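Local coordinates for protein alpha-1,3-glucanase (Bacillus circulans, PDB 5ZRU) that probably hydrolyses the alpha-1,3-linked glucose chains of alpha-1,3-glucan, this chain being the calcium- and zinc-binding catalytic unit of a longer GH87 enzyme, at residues A[94-99]-A[108-113]; A[104-109]-A[140-145]; A[470-475]-A[531-536]; A[501-506]-A[541-546]. One frame throughout, in Å; residues are numbered along the deposited sequence.

Contact 1: residues A[94-99]-A[108-113]; sequences GSLDVY and VPLTSY. With PE5 (3,6,9,12,15,18,21,24-octaoxahexacosan-1-ol), chain C.
Val108 N donates to Leu96 O at 2.8 Å, one of four backbone hydrogen bonds here, at the end nearer the turn, that join strands 93-100 and 103-111 into an antiparallel beta hairpin at one margin of a five-stranded sheet. Within the catalytic domain D1 this sheet is one layer of a beta-sandwich, consistent with the family's galactose-binding-like clan. Leu96 N returns a bond to Val108 O, which also receives the CA-H of Ser95 at 3.2 Å. Gly94 and Leu110 exchange a second pair of bonds, Gly94 N meeting Leu110 O at 2.8 Å. Between these two pairs Ser95 faces Pro109 in a non-hydrogen-bonded position; the proline nitrogen, having no hydrogen to offer, costs the hairpin nothing there. Leu96, Val98, Val108 and Leu110 all turn to the inner face, as branched apolar residues should in a sandwich. With no side chain on Gly94 beside it, Leu110 leans diagonally: its CG stands anti to the carbonyl carbon (chi1 -58°), and CD1 reaches Leu96 CG at 3.6 Å. A second diagonal contact joins the gamma branches Val98 CG2 and Val108 CG2, 3.7 Å apart. Ile156 of the neighbouring strand flanks them, and Tyr166, Val140 and Trp142 of the facing sheet cover them. Where strand 103-111 ends, Thr111 OG1 accepts from Tyr113 N in an ST turn, its chi1 of -176° placing the hydroxyl beside the carbonyl carbon. The threonine's methyl carbon CG2 then meets the bound polyether, 3.3 Å from O3 of PE5.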
# COMPACT_ATOMS: atom_id res chain seq x y z
N GLY A 94 3.83 18.55 -15.20
CA GLY A 94 4.16 19.80 -14.54
C GLY A 94 5.44 19.66 -13.78
O GLY A 94 6.30 18.83 -14.12
N SER A 95 5.59 20.44 -12.71
CA SER A 95 6.85 20.46 -11.98
C SER A 95 6.68 21.29 -10.72
O SER A 95 5.76 22.11 -10.61
CB SER A 95 7.99 21.02 -12.83
OG SER A 95 7.76 22.39 -13.14
N LEU A 96 7.60 21.09 -9.78
CA LEU A 96 7.80 21.99 -8.65
C LEU A 96 9.30 22.18 -8.46
O LEU A 96 10.09 21.31 -8.80
CB LEU A 96 7.15 21.45 -7.36
CG LEU A 96 5.63 21.58 -7.23
CD1 LEU A 96 5.13 20.83 -6.01
CD2 LEU A 96 5.19 23.05 -7.16
N ASP A 97 9.67 23.34 -7.91
CA ASP A 97 11.06 23.70 -7.70
C ASP A 97 11.47 23.42 -6.26
O ASP A 97 10.67 23.54 -5.33
CB ASP A 97 11.30 25.19 -8.01
CG ASP A 97 11.22 25.50 -9.50
OD1 ASP A 97 11.23 24.56 -10.31
OD2 ASP A 97 11.13 26.69 -9.86
N VAL A 98 12.74 23.06 -6.08
CA VAL A 98 13.32 22.76 -4.77
C VAL A 98 14.44 23.75 -4.50
O VAL A 98 15.33 23.91 -5.34
CB VAL A 98 13.85 21.31 -4.71
CG1 VAL A 98 14.43 20.99 -3.32
CG2 VAL A 98 12.76 20.32 -5.11
N TYR A 99 14.39 24.42 -3.36
CA TYR A 99 15.45 25.31 -2.90
C TYR A 99 16.01 24.79 -1.59
O TYR A 99 15.27 24.30 -0.74
CB TYR A 99 14.95 26.75 -2.70
CG TYR A 99 14.46 27.43 -3.96
CD1 TYR A 99 13.20 27.16 -4.48
CD2 TYR A 99 15.26 28.35 -4.63
CE1 TYR A 99 12.76 27.78 -5.63
CE2 TYR A 99 14.82 28.98 -5.78
CZ TYR A 99 13.57 28.69 -6.28
OH TYR A 99 13.13 29.31 -7.42
N VAL A 108 11.75 19.53 -10.14
CA VAL A 108 11.32 18.13 -10.07
C VAL A 108 10.13 17.96 -11.00
O VAL A 108 9.08 18.57 -10.76
CB VAL A 108 10.95 17.73 -8.64
CG1 VAL A 108 10.41 16.29 -8.61
CG2 VAL A 108 12.16 17.84 -7.74
N PRO A 109 10.24 17.16 -12.06
CA PRO A 109 9.07 16.91 -12.91
C PRO A 109 8.02 16.12 -12.16
O PRO A 109 8.33 15.25 -11.34
CB PRO A 109 9.65 16.11 -14.09
CG PRO A 109 11.14 16.23 -13.97
CD PRO A 109 11.43 16.43 -12.52
N LEU A 110 6.75 16.43 -12.46
CA LEU A 110 5.59 15.85 -11.81
C LEU A 110 4.54 15.50 -12.86
O LEU A 110 4.48 16.13 -13.92
CB LEU A 110 4.96 16.82 -10.79
CG LEU A 110 5.88 17.30 -9.67
CD1 LEU A 110 5.17 18.40 -8.90
CD2 LEU A 110 6.26 16.13 -8.75
N THR A 111 3.70 14.52 -12.55
CA THR A 111 2.61 14.19 -13.46
C THR A 111 1.43 13.65 -12.65
O THR A 111 1.61 13.08 -11.57
CB THR A 111 3.05 13.17 -14.53
OG1 THR A 111 1.97 12.94 -15.45
CG2 THR A 111 3.43 11.83 -13.88
N SER A 112 0.22 13.86 -13.18
CA SER A 112 -0.96 13.19 -12.64
C SER A 112 -1.35 11.98 -13.48
O SER A 112 -2.43 11.42 -13.26
CB SER A 112 -2.15 14.17 -12.52
OG SER A 112 -2.39 14.90 -13.72
N TYR A 113 -0.48 11.55 -14.39
CA TYR A 113 -0.73 10.39 -15.25
C TYR A 113 -1.11 9.15 -14.44
O TYR A 113 -2.07 8.45 -14.77
CB TYR A 113 0.51 10.09 -16.10
CG TYR A 113 0.41 8.82 -16.93
CD1 TYR A 113 -0.21 8.83 -18.18
CD2 TYR A 113 0.95 7.61 -16.48
CE1 TYR A 113 -0.30 7.68 -18.96
CE2 TYR A 113 0.85 6.44 -17.25
CZ TYR A 113 0.24 6.50 -18.49
OH TYR A 113 0.14 5.38 -19.28
C48 PE5 C . 7.49 6.37 -18.90
C50 PE5 C . 6.26 6.62 -18.02
O1 PE5 C . 5.73 7.89 -18.29
C1 PE5 C . 4.55 8.20 -17.59
C2 PE5 C . 4.16 9.67 -17.80
O2 PE5 C . 5.14 10.50 -17.25
C3 PE5 C . 4.99 11.87 -17.50
C4 PE5 C . 6.17 12.64 -16.89
O3 PE5 C . 6.26 12.36 -15.51
C5 PE5 C . 7.24 13.07 -14.80
C6 PE5 C . 8.05 12.11 -13.91
O4 PE5 C . 7.46 11.94 -12.65
C7 PE5 C . 7.49 10.63 -12.13
C8 PE5 C . 8.92 10.08 -12.15
O5 PE5 C . 8.89 8.70 -11.98
C9 PE5 C . 10.10 8.04 -12.24
C10 PE5 C . 10.72 7.63 -10.91
O6 PE5 C . 12.03 8.13 -10.84
C11 PE5 C . 12.54 8.24 -9.55
C12 PE5 C . 13.83 9.05 -9.56
O7 PE5 C . 14.84 8.21 -9.11
C13 PE5 C . 15.78 8.81 -8.27
C14 PE5 C . 17.09 8.03 -8.38
O8 PE5 C . 17.23 7.60 -9.70
C15 PE5 C . 18.36 6.81 -9.97
C16 PE5 C . 19.27 7.53 -10.97
O52 PE5 C . 19.20 6.94 -12.24

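Contact 2: residues A[104-109]-A[140-145]; sequences KAKTVP and VHWKMD. With PE5 (3,6,9,12,15,18,21,24-octaoxahexacosan-1-ol), chain C.
Val108 and Trp142 meet across the core of the D1 beta-sandwich, where strand 103-111 of one sheet lies over strand 132-144 of the other with axes 8.6 Å apart, linked by side chains and not by backbone bonds. One methyl of the valine, CG2, sits over the six-membered ring of the indole as a CH-pi contact, 3.8 Å from the centroid of that Trp142 ring and 13° off its normal. Its other methyl, CG1, meets Val140 CG2 tip to tip at 4.0 Å. The two methyls of Val108 thus rest on neighbouring inward side chains of one strand, a flat ring and a second valine. Lys106 buries the most surface. A classic beta bulge, in which Ala105 and Lys106 both face Val98, turns both residues toward the facing sheet. The lysine's methylenes slide past the indole, CD lying 3.8 Å from Trp142 CD1, and its long chain carries the ammonium to the margin, where NZ makes a weak salt bridge of 3.4 Å to Asp145 OD2. Nearby, Ala105 CB touches Met144 CE, reached because the flexible methionine bends at chi2 and chi3. On the outer side of strand 132-144 PE5 covers a face of His141. One water bridges the layers, donating to Ala105 O at 2.9 Å and to Asp145 OD1 at 2.6 Å.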
# COMPACT_ATOMS: atom_id res chain seq x y z
N LYS A 104 18.45 27.53 -5.54
CA LYS A 104 17.67 26.61 -6.36
C LYS A 104 18.47 25.33 -6.62
O LYS A 104 19.59 25.39 -7.13
CB LYS A 104 17.27 27.28 -7.67
CG LYS A 104 16.23 26.51 -8.48
CD LYS A 104 15.68 27.38 -9.60
CE LYS A 104 14.52 26.70 -10.32
NZ LYS A 104 14.95 25.45 -11.00
N ALA A 105 17.90 24.19 -6.25
CA ALA A 105 18.61 22.92 -6.33
C ALA A 105 18.10 22.04 -7.45
O ALA A 105 18.89 21.37 -8.11
CB ALA A 105 18.49 22.16 -5.00
N LYS A 106 16.79 22.01 -7.67
CA LYS A 106 16.20 21.10 -8.64
C LYS A 106 14.90 21.70 -9.12
O LYS A 106 14.22 22.43 -8.39
CB LYS A 106 15.89 19.71 -8.04
CG LYS A 106 17.03 19.05 -7.28
CD LYS A 106 17.25 17.63 -7.74
CE LYS A 106 18.63 17.17 -7.33
NZ LYS A 106 19.65 17.28 -8.41
N THR A 107 14.55 21.38 -10.36
CA THR A 107 13.16 21.39 -10.78
C THR A 107 12.74 19.93 -10.92
O THR A 107 13.35 19.19 -11.70
CB THR A 107 12.97 22.16 -12.09
OG1 THR A 107 13.31 23.54 -11.88
CG2 THR A 107 11.51 22.08 -12.53
N VAL A 108 11.75 19.53 -10.14
CA VAL A 108 11.32 18.13 -10.07
C VAL A 108 10.13 17.96 -11.00
O VAL A 108 9.08 18.57 -10.76
CB VAL A 108 10.95 17.73 -8.64
CG1 VAL A 108 10.41 16.29 -8.61
CG2 VAL A 108 12.16 17.84 -7.74
N PRO A 109 10.24 17.16 -12.06
CA PRO A 109 9.07 16.91 -12.91
C PRO A 109 8.02 16.12 -12.16
O PRO A 109 8.33 15.25 -11.34
CB PRO A 109 9.65 16.11 -14.09
CG PRO A 109 11.14 16.23 -13.97
CD PRO A 109 11.43 16.43 -12.52
N VAL A 140 6.81 11.28 -5.65
CA VAL A 140 8.03 11.25 -6.45
C VAL A 140 9.19 11.24 -5.46
O VAL A 140 9.02 11.56 -4.28
CB VAL A 140 8.18 12.45 -7.42
CG1 VAL A 140 7.16 12.36 -8.55
CG2 VAL A 140 8.05 13.78 -6.67
N HIS A 141 10.36 10.83 -5.93
CA HIS A 141 11.55 10.92 -5.10
C HIS A 141 12.73 11.36 -5.95
O HIS A 141 12.73 11.21 -7.17
CB HIS A 141 11.85 9.60 -4.36
CG HIS A 141 12.19 8.44 -5.25
ND1 HIS A 141 11.24 7.68 -5.89
CD2 HIS A 141 13.39 7.88 -5.56
CE1 HIS A 141 11.83 6.72 -6.58
NE2 HIS A 141 13.13 6.82 -6.40
N TRP A 142 13.72 11.95 -5.29
CA TRP A 142 14.92 12.43 -5.98
C TRP A 142 16.06 12.46 -4.98
O TRP A 142 15.85 12.39 -3.77
CB TRP A 142 14.70 13.81 -6.62
CG TRP A 142 14.44 14.92 -5.61
CD1 TRP A 142 15.38 15.70 -5.00
CD2 TRP A 142 13.17 15.35 -5.10
NE1 TRP A 142 14.78 16.60 -4.15
CE2 TRP A 142 13.43 16.41 -4.19
CE3 TRP A 142 11.85 14.96 -5.33
CZ2 TRP A 142 12.41 17.07 -3.51
CZ3 TRP A 142 10.83 15.62 -4.65
CH2 TRP A 142 11.12 16.67 -3.76
N LYS A 143 17.28 12.59 -5.50
CA LYS A 143 18.47 12.67 -4.67
C LYS A 143 19.07 14.07 -4.78
O LYS A 143 19.13 14.64 -5.87
CB LYS A 143 19.52 11.63 -5.08
CG LYS A 143 19.15 10.21 -4.71
CD LYS A 143 20.25 9.23 -5.12
CE LYS A 143 20.38 9.12 -6.63
NZ LYS A 143 21.29 7.99 -7.00
N MET A 144 19.49 14.61 -3.64
CA MET A 144 20.16 15.90 -3.59
C MET A 144 21.65 15.73 -3.90
O MET A 144 22.23 14.67 -3.64
CB MET A 144 20.00 16.53 -2.20
CG MET A 144 18.57 16.57 -1.71
SD MET A 144 17.57 17.60 -2.78
CE MET A 144 18.32 19.19 -2.52
N ASP A 145 22.26 16.78 -4.45
CA ASP A 145 23.69 16.71 -4.76
C ASP A 145 24.54 16.58 -3.50
O ASP A 145 25.61 15.97 -3.55
CB ASP A 145 24.14 17.95 -5.53
CG ASP A 145 23.49 18.05 -6.89
OD1 ASP A 145 23.58 19.14 -7.50
OD2 ASP A 145 22.89 17.06 -7.34
C48 PE5 C . 7.49 6.37 -18.90
C50 PE5 C . 6.26 6.62 -18.02
O1 PE5 C . 5.73 7.89 -18.29
C1 PE5 C . 4.55 8.20 -17.59
C2 PE5 C . 4.16 9.67 -17.80
O2 PE5 C . 5.14 10.50 -17.25
C3 PE5 C . 4.99 11.87 -17.50
C4 PE5 C . 6.17 12.64 -16.89
O3 PE5 C . 6.26 12.36 -15.51
C5 PE5 C . 7.24 13.07 -14.80
C6 PE5 C . 8.05 12.11 -13.91
O4 PE5 C . 7.46 11.94 -12.65
C7 PE5 C . 7.49 10.63 -12.13
C8 PE5 C . 8.92 10.08 -12.15
O5 PE5 C . 8.89 8.70 -11.98
C9 PE5 C . 10.10 8.04 -12.24
C10 PE5 C . 10.72 7.63 -10.91
O6 PE5 C . 12.03 8.13 -10.84
C11 PE5 C . 12.54 8.24 -9.55
C12 PE5 C . 13.83 9.05 -9.56
O7 PE5 C . 14.84 8.21 -9.11
C13 PE5 C . 15.78 8.81 -8.27
C14 PE5 C . 17.09 8.03 -8.38
O8 PE5 C . 17.23 7.60 -9.70
C15 PE5 C . 18.36 6.81 -9.97
C16 PE5 C . 19.27 7.53 -10.97
O52 PE5 C . 19.20 6.94 -12.24
O HOH W 1 21.41 20.55 -7.03

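Contact 3: residues A[470-475]-A[531-536]; sequences GERGAI and SRFSSP
Two loops of the D2 parallel beta-helix, 470-475 and 531-536, which lead into strands 475-478 and 542-544, come closest where the CA atoms of Gly470 and Arg532 lie 4.8 Å apart. Glu471 carries the contact. Its chi1 of 60° sets CG between the backbone N and carbonyl carbon, and a bend at chi2 swings the carboxylate into the turn that starts at Ser531. There OE1 accepts from Arg532 N at 2.9 Å through its syn lone pair. OE2 takes the hydroxyl proton of Ser531 OG at 2.6 Å, also on the syn side but 31° out of the carboxylate plane, and a weak bond from Phe533 N besides; Tyr543 adds a further weak one. Ser531 suits its place because its hydroxyl both gives and receives: OG accepts from Ser534 N at 2.9 Å, an ST motif that stabilises the turn. Gly470, with no side chain, lets the aliphatic part of Arg532 lie close above it, Arg532 CB being 3.5 Å from Gly470 CA. Extended from CG to NE, Arg532 carries its guanidinium alongside Phe533, whose CE1 lies over one face. A water links the loops again, donating to Glu471 O and accepting from Arg532 NH1. Arg532 NH1 also comes within 3.7 Å of Arg472 NH2, the two guanidinium planes 72° apart. This approach of like charges is probably eased by the acids around Arg472, which forms salt bridges with Asp466, Asp476 and Glu478. So many donors converging on Glu471 would favour its anionic form and clamp the 531-536 turn to the neighbouring loop.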
# COMPACT_ATOMS: atom_id res chain seq x y z
N GLY A 470 -21.83 3.34 2.17
CA GLY A 470 -22.14 2.84 3.49
C GLY A 470 -20.95 2.92 4.43
O GLY A 470 -19.80 3.08 4.01
N GLU A 471 -21.26 2.77 5.72
CA GLU A 471 -20.27 2.84 6.78
C GLU A 471 -19.46 1.54 6.87
O GLU A 471 -19.94 0.46 6.51
CB GLU A 471 -20.94 3.13 8.13
CG GLU A 471 -21.98 2.09 8.56
CD GLU A 471 -23.41 2.39 8.07
OE1 GLU A 471 -23.58 3.18 7.12
OE2 GLU A 471 -24.36 1.80 8.63
N ARG A 472 -18.22 1.67 7.35
CA ARG A 472 -17.35 0.55 7.66
C ARG A 472 -16.61 0.86 8.96
O ARG A 472 -16.24 2.01 9.20
CB ARG A 472 -16.33 0.27 6.54
CG ARG A 472 -16.97 -0.21 5.23
CD ARG A 472 -17.43 -1.65 5.35
NE ARG A 472 -18.22 -2.06 4.19
CZ ARG A 472 -18.80 -3.25 4.07
NH1 ARG A 472 -18.66 -4.15 5.04
NH2 ARG A 472 -19.51 -3.54 2.99
N GLY A 473 -16.39 -0.17 9.77
CA GLY A 473 -15.66 0.02 11.01
C GLY A 473 -14.19 0.25 10.75
O GLY A 473 -13.65 -0.08 9.69
N ALA A 474 -13.51 0.87 11.72
CA ALA A 474 -12.05 0.83 11.70
C ALA A 474 -11.57 -0.61 11.64
O ALA A 474 -10.61 -0.94 10.93
CB ALA A 474 -11.48 1.56 12.93
N ILE A 475 -12.24 -1.49 12.38
CA ILE A 475 -12.18 -2.94 12.19
C ILE A 475 -13.55 -3.36 11.70
O ILE A 475 -14.56 -3.09 12.37
CB ILE A 475 -11.81 -3.67 13.48
CG1 ILE A 475 -10.43 -3.25 13.99
CG2 ILE A 475 -11.89 -5.19 13.29
CD1 ILE A 475 -10.04 -3.92 15.32
N SER A 531 -27.09 6.35 7.67
CA SER A 531 -26.60 4.98 7.74
C SER A 531 -27.12 4.16 6.58
O SER A 531 -28.30 4.22 6.23
CB SER A 531 -27.01 4.32 9.08
OG SER A 531 -26.68 2.93 9.10
N ARG A 532 -26.22 3.39 5.96
CA ARG A 532 -26.65 2.41 4.97
C ARG A 532 -27.45 1.30 5.62
O ARG A 532 -28.54 0.94 5.14
CB ARG A 532 -25.44 1.83 4.24
CG ARG A 532 -25.77 0.70 3.25
CD ARG A 532 -24.49 0.09 2.71
NE ARG A 532 -24.69 -0.98 1.74
CZ ARG A 532 -23.74 -1.82 1.35
NH1 ARG A 532 -22.51 -1.72 1.86
NH2 ARG A 532 -23.99 -2.77 0.46
N PHE A 533 -26.95 0.75 6.73
CA PHE A 533 -27.47 -0.51 7.25
C PHE A 533 -28.55 -0.34 8.31
O PHE A 533 -29.36 -1.26 8.48
CB PHE A 533 -26.34 -1.34 7.86
CG PHE A 533 -25.29 -1.75 6.88
CD1 PHE A 533 -25.61 -2.56 5.79
CD2 PHE A 533 -23.98 -1.33 7.04
CE1 PHE A 533 -24.64 -2.95 4.88
CE2 PHE A 533 -23.00 -1.72 6.13
CZ PHE A 533 -23.33 -2.53 5.05
N SER A 534 -28.59 0.78 9.01
CA SER A 534 -29.40 0.88 10.21
C SER A 534 -30.09 2.23 10.25
O SER A 534 -30.07 3.00 9.28
CB SER A 534 -28.54 0.68 11.47
OG SER A 534 -27.58 -0.33 11.28
N SER A 535 -30.73 2.50 11.38
CA SER A 535 -31.28 3.82 11.62
C SER A 535 -30.14 4.80 11.88
O SER A 535 -29.02 4.40 12.21
CB SER A 535 -32.22 3.75 12.82
OG SER A 535 -31.60 3.08 13.88
N PRO A 536 -30.40 6.11 11.72
CA PRO A 536 -29.33 7.09 11.90
C PRO A 536 -28.70 6.99 13.28
O PRO A 536 -29.36 6.67 14.27
CB PRO A 536 -30.04 8.44 11.73
CG PRO A 536 -31.26 8.12 10.95
CD PRO A 536 -31.68 6.75 11.36
O HOH W 2 -21.03 -0.20 3.79

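Contact 4: residues A[501-506]-A[541-546]; sequences AIQFGY and AIYTYT
Tyr543 N gives its hydrogen to Ile502 O at 2.8 Å, and Phe504 N bonds to Tyr543 O at 2.9 Å, in the carbonyl plane. Ile502 N to Ala541 O and Tyr545 N to Phe504 O extend the alternation, so strands 502-505 and 542-544 run parallel in exact register. Equivalent positions then lie side by side. Gln503 and Tyr543 extend the same way, amide and ring planes 90° apart, with Gln503 OE1 at the ring edge 3.3 Å from Tyr543 CD2; the other end of the amide, NE2, donates to Glu471 O. On the opposite face Ile502, Ile542 and Phe504 fill the interior with Phe515 and Phe553, and Phe504 CD1 lies 3.9 Å from Thr544 CG2. Past the strands, Tyr545 swings back with chi1 at 56°, bringing a ring face against Gly505: Gly505 CA sits 3.3 Å from the Tyr545 ring centroid, closeness suited to a residue without a side chain. The Tyr545 hydroxyl reaches the edge of the next aromatic, Tyr545 OH lying 3.3 Å from Tyr506 CD1. In-register parallel strands with aligned side chains, apolar inside, mark successive coils of the right-handed parallel beta-helix of the pectate-lyase-like D2 domain.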
# COMPACT_ATOMS: atom_id res chain seq x y z
N ALA A 501 -15.88 2.22 15.63
CA ALA A 501 -14.56 1.60 15.73
C ALA A 501 -14.59 0.14 15.29
O ALA A 501 -13.72 -0.31 14.53
CB ALA A 501 -14.01 1.72 17.15
N ILE A 502 -15.55 -0.63 15.78
CA ILE A 502 -15.64 -2.06 15.47
C ILE A 502 -17.04 -2.34 14.96
O ILE A 502 -18.02 -2.00 15.64
CB ILE A 502 -15.32 -2.93 16.69
CG1 ILE A 502 -13.94 -2.58 17.24
CG2 ILE A 502 -15.36 -4.41 16.33
CD1 ILE A 502 -13.66 -3.22 18.59
N GLN A 503 -17.15 -2.97 13.78
CA GLN A 503 -18.42 -3.15 13.07
C GLN A 503 -18.58 -4.60 12.64
O GLN A 503 -17.66 -5.19 12.05
CB GLN A 503 -18.49 -2.22 11.85
CG GLN A 503 -19.65 -2.48 10.88
CD GLN A 503 -19.80 -1.35 9.85
OE1 GLN A 503 -19.61 -0.19 10.18
NE2 GLN A 503 -20.13 -1.70 8.61
N PHE A 504 -19.76 -5.18 12.94
CA PHE A 504 -20.13 -6.54 12.55
C PHE A 504 -21.42 -6.50 11.75
O PHE A 504 -22.38 -5.85 12.17
CB PHE A 504 -20.44 -7.47 13.75
CG PHE A 504 -19.36 -7.62 14.76
CD1 PHE A 504 -19.09 -6.61 15.67
CD2 PHE A 504 -18.68 -8.83 14.88
CE1 PHE A 504 -18.12 -6.79 16.64
CE2 PHE A 504 -17.71 -9.00 15.86
CZ PHE A 504 -17.43 -7.98 16.73
N GLY A 505 -21.49 -7.24 10.65
CA GLY A 505 -22.76 -7.32 9.96
C GLY A 505 -22.81 -8.41 8.91
O GLY A 505 -21.86 -9.18 8.73
N TYR A 506 -23.95 -8.43 8.20
CA TYR A 506 -24.42 -9.51 7.33
C TYR A 506 -24.71 -10.75 8.18
O TYR A 506 -24.38 -10.78 9.37
CB TYR A 506 -23.45 -9.78 6.18
CG TYR A 506 -23.55 -8.68 5.13
CD1 TYR A 506 -23.01 -7.43 5.38
CD2 TYR A 506 -24.23 -8.88 3.93
CE1 TYR A 506 -23.11 -6.40 4.46
CE2 TYR A 506 -24.34 -7.84 2.99
CZ TYR A 506 -23.77 -6.61 3.27
OH TYR A 506 -23.85 -5.56 2.38
N ALA A 541 -18.47 2.88 19.65
CA ALA A 541 -17.33 1.99 19.91
C ALA A 541 -17.54 0.63 19.25
O ALA A 541 -16.62 0.10 18.62
CB ALA A 541 -17.13 1.82 21.41
N ILE A 542 -18.72 0.04 19.42
CA ILE A 542 -19.04 -1.26 18.85
C ILE A 542 -20.41 -1.16 18.19
O ILE A 542 -21.36 -0.66 18.79
CB ILE A 542 -19.04 -2.37 19.91
CG1 ILE A 542 -17.70 -2.39 20.66
CG2 ILE A 542 -19.33 -3.72 19.27
CD1 ILE A 542 -17.70 -3.29 21.91
N TYR A 543 -20.51 -1.70 16.98
CA TYR A 543 -21.68 -1.57 16.11
C TYR A 543 -21.97 -2.91 15.47
O TYR A 543 -21.06 -3.54 14.92
CB TYR A 543 -21.40 -0.50 15.04
CG TYR A 543 -22.39 -0.38 13.90
CD1 TYR A 543 -23.75 -0.23 14.13
CD2 TYR A 543 -21.94 -0.33 12.58
CE1 TYR A 543 -24.65 -0.08 13.07
CE2 TYR A 543 -22.82 -0.17 11.53
CZ TYR A 543 -24.17 -0.05 11.78
OH TYR A 543 -25.03 0.12 10.72
N THR A 544 -23.22 -3.37 15.54
CA THR A 544 -23.63 -4.49 14.70
C THR A 544 -24.90 -4.11 13.96
O THR A 544 -25.74 -3.35 14.45
CB THR A 544 -23.85 -5.81 15.48
OG1 THR A 544 -25.17 -5.84 16.02
CG2 THR A 544 -22.80 -5.98 16.62
N TYR A 545 -25.01 -4.61 12.73
CA TYR A 545 -26.24 -4.53 11.95
C TYR A 545 -26.69 -5.93 11.55
O TYR A 545 -27.33 -6.12 10.52
CB TYR A 545 -26.05 -3.62 10.72
CG TYR A 545 -24.93 -4.00 9.80
CD1 TYR A 545 -23.60 -3.67 10.10
CD2 TYR A 545 -25.18 -4.66 8.60
CE1 TYR A 545 -22.56 -4.02 9.26
CE2 TYR A 545 -24.14 -5.01 7.73
CZ TYR A 545 -22.83 -4.68 8.08
OH TYR A 545 -21.78 -5.02 7.25
N THR A 546 -26.33 -6.91 12.38
CA THR A 546 -26.91 -8.24 12.34
C THR A 546 -27.25 -8.66 13.76
O THR A 546 -26.59 -8.25 14.72
CB THR A 546 -25.96 -9.29 11.71
OG1 THR A 546 -26.62 -10.57 11.67
CG2 THR A 546 -24.68 -9.44 12.52
O HOH W 3 -26.83 -7.66 8.34

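The contacts form two pairs at far ends of the molecule. Contacts 1 and 2, centres 9 Å apart in D1, share Val108 and Pro109: the hairpin of the first supplies the strand that the second packs on the facing sheet, and Asp97 OD1 ties to Thr107 OG1 at 2.8 Å. Both touch PE5, which also bonds to Asn256 of D2. Contacts 3 and 4, centres 8 Å apart in D2, interlock through Tyr543 OH, 2.7 Å from Ser534 OG. Between contacts 2 and 4 the centres lie 47 Å apart. In the second pair the side chains of Arg472 and Ile542 each lie about 14 Å from a bound calcium ion, and that of Arg472 about 12 Å from the side chain of the calcium ligand Asp375.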